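Local coordinates for phage tail sheath protein (Desulfitobacterium hafniense, PDB 3HXL) that probably assembles into the contractile sheath surrounding the tail tube of a myovirus-like phage or prophage, at residues P61-S66 / A70-I75. Sequence-based numbering, arbitrary orientation.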
loop_
_atom_site.group_PDB
_atom_site.type_symbol
_atom_site.label_atom_id
_atom_site.label_comp_id
_atom_site.label_asym_id
_atom_site.label_seq_id
_atom_site.Cartn_x
_atom_site.Cartn_y
_atom_site.Cartn_z
ATOM N N PRO A 61 18.985 -3.446 -0.444
ATOM C CA PRO A 61 19.641 -2.203 -0.018
ATOM C C PRO A 61 18.877 -1.410 1.043
ATOM O O PRO A 61 19.459 -0.962 2.032
ATOM C CB PRO A 61 19.780 -1.423 -1.324
ATOM C CG PRO A 61 19.974 -2.512 -2.333
ATOM C CD PRO A 61 18.916 -3.517 -1.916
ATOM N N LYS A 62 17.575 -1.242 0.836
ATOM C CA LYS A 62 16.743 -0.488 1.771
ATOM C C LYS A 62 16.291 -1.255 3.012
ATOM O O LYS A 62 16.278 -0.706 4.114
ATOM C CB LYS A 62 15.491 0.045 1.068
ATOM C CG LYS A 62 15.713 1.184 0.093
ATOM C CD LYS A 62 14.400 1.525 -0.598
ATOM C CE LYS A 62 14.559 2.624 -1.625
ATOM N NZ LYS A 62 13.316 2.780 -2.434
ATOM N N LEU A 63 15.924 -2.519 2.843
ATOM C CA LEU A 63 15.422 -3.297 3.968
ATOM C C LEU A 63 16.358 -4.294 4.627
ATOM O O LEU A 63 15.975 -4.948 5.594
ATOM C CB LEU A 63 14.143 -4.007 3.546
ATOM C CG LEU A 63 13.105 -3.050 2.959
ATOM C CD1 LEU A 63 11.866 -3.843 2.627
ATOM C CD2 LEU A 63 12.782 -1.924 3.949
ATOM N N GLY A 64 17.570 -4.422 4.099
ATOM C CA GLY A 64 18.543 -5.333 4.683
ATOM C C GLY A 64 18.224 -6.812 4.560
ATOM O O GLY A 64 18.934 -7.651 5.111
ATOM N N TYR A 65 17.160 -7.133 3.833
ATOM C CA TYR A 65 16.748 -8.516 3.637
ATOM C C TYR A 65 16.405 -8.726 2.171
ATOM O O TYR A 65 16.228 -7.765 1.423
ATOM C CB TYR A 65 15.512 -8.823 4.483
ATOM C CG TYR A 65 15.777 -9.025 5.954
ATOM C CD1 TYR A 65 16.327 -10.219 6.424
ATOM C CD2 TYR A 65 15.437 -8.045 6.882
ATOM C CE1 TYR A 65 16.522 -10.433 7.783
ATOM C CE2 TYR A 65 15.629 -8.249 8.243
ATOM C CZ TYR A 65 16.166 -9.443 8.687
ATOM O OH TYR A 65 16.327 -9.652 10.034
ATOM N N SER A 66 16.321 -9.988 1.766
ATOM C CA SER A 66 15.968 -10.329 0.391
ATOM C C SER A 66 14.443 -10.407 0.322
ATOM O O SER A 66 13.794 -10.679 1.327
ATOM C CB SER A 66 16.566 -11.686 0.012
ATOM O OG SER A 66 16.044 -12.131 -1.228
ATOM N N ALA A 70 11.864 -14.716 4.817
ATOM C CA ALA A 70 10.599 -14.768 5.544
ATOM C C ALA A 70 10.245 -13.443 6.198
ATOM O O ALA A 70 9.069 -13.104 6.341
ATOM C CB ALA A 70 10.660 -15.862 6.607
ATOM N N GLN A 71 11.266 -12.695 6.600
ATOM C CA GLN A 71 11.039 -11.411 7.249
ATOM C C GLN A 71 10.306 -10.399 6.373
ATOM O O GLN A 71 9.654 -9.499 6.892
ATOM C CB GLN A 71 12.366 -10.800 7.721
ATOM C CG GLN A 71 13.000 -11.523 8.899
ATOM C CD GLN A 71 13.991 -12.586 8.472
ATOM O OE1 GLN A 71 13.863 -13.179 7.402
ATOM N NE2 GLN A 71 14.982 -12.841 9.320
ATOM N N LEU A 72 10.400 -10.533 5.054
ATOM C CA LEU A 72 9.724 -9.571 4.187
ATOM C C LEU A 72 8.493 -10.134 3.497
ATOM O O LEU A 72 7.993 -9.561 2.531
ATOM C CB LEU A 72 10.700 -9.018 3.145
ATOM C CG LEU A 72 11.930 -8.269 3.685
ATOM C CD1 LEU A 72 12.756 -7.765 2.512
ATOM C CD2 LEU A 72 11.498 -7.099 4.570
ATOM N N ARG A 73 7.997 -11.251 4.009
ATOM C CA ARG A 73 6.819 -11.897 3.449
ATOM C C ARG A 73 5.661 -10.954 3.081
ATOM O O ARG A 73 5.143 -11.020 1.965
ATOM C CB ARG A 73 6.316 -12.976 4.416
ATOM C CG ARG A 73 4.926 -13.494 4.080
ATOM C CD ARG A 73 4.909 -14.176 2.718
ATOM N NE ARG A 73 5.591 -15.465 2.759
ATOM C CZ ARG A 73 5.820 -16.225 1.694
ATOM N NH1 ARG A 73 5.424 -15.827 0.489
ATOM N NH2 ARG A 73 6.443 -17.384 1.835
ATOM N N LEU A 74 5.254 -10.076 4.000
ATOM C CA LEU A 74 4.133 -9.174 3.719
ATOM C C LEU A 74 4.397 -8.208 2.574
ATOM O O LEU A 74 3.483 -7.849 1.824
ATOM C CB LEU A 74 3.750 -8.385 4.978
ATOM C CG LEU A 74 3.389 -9.241 6.198
ATOM C CD1 LEU A 74 2.944 -8.341 7.355
ATOM C CD2 LEU A 74 2.290 -10.212 5.829
ATOM N N ILE A 75 5.647 -7.778 2.439
ATOM C CA ILE A 75 6.011 -6.869 1.367
ATOM C C ILE A 75 5.882 -7.634 0.046
ATOM O O ILE A 75 5.363 -7.118 -0.941
ATOM C CB ILE A 75 7.452 -6.351 1.573
ATOM C CG1 ILE A 75 7.483 -5.452 2.817
ATOM C CG2 ILE A 75 7.928 -5.575 0.345
ATOM C CD1 ILE A 75 8.860 -4.998 3.227
#
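Y65 turns one face of its ring toward Q71, and CB of Q71 stands almost exactly on the ring normal, 4.0 Å from the centroid and 2° off it, in a CH-pi contact. From there the glutamine bends at chi2 (93°), which carries the amide off the centre to the CE1 edge. NE2 of Q71 ends 3.2 Å from CE1 of Y65, with the amide plane inclined 35° to the ring. No hydrogen bond joins the two segments; the amide lies against the ring edge without one.

L72 packs against the tyrosine nearer its backbone: its CD1 rests 3.5 Å from CB of Y65 and 3.3 Å from the carbonyl O of S66, while its other branch, CD2, slants across L63 and meets CD1 of that residue at 3.8 Å. These residues flank the loop between helix 60-63 and helix 73-78, in the part of the sheath protein that matches the N-terminal region of Gp18 domain III. Helix 60-63 ends at G64, whose positive phi lets the chain turn away, and L72 takes the N-cap position of helix 73-78, which leads into strand 84-89. D69, in the intervening turn, accepts a hydrogen bond from the backbone N of S66.

On the side facing the sheet, L63 and I75 point at each other tip to tip, their CD1 methyls a tight 3.3 Å apart. The extended chain of I75 carries its methyl out to this meeting point. Both residues also pack on L87 of strand 84-89; L63 reaches I51 and I53 of strand 51-54 as well, and I75 touches L40 of strand 35-40, all three strands belonging to the mixed sheet.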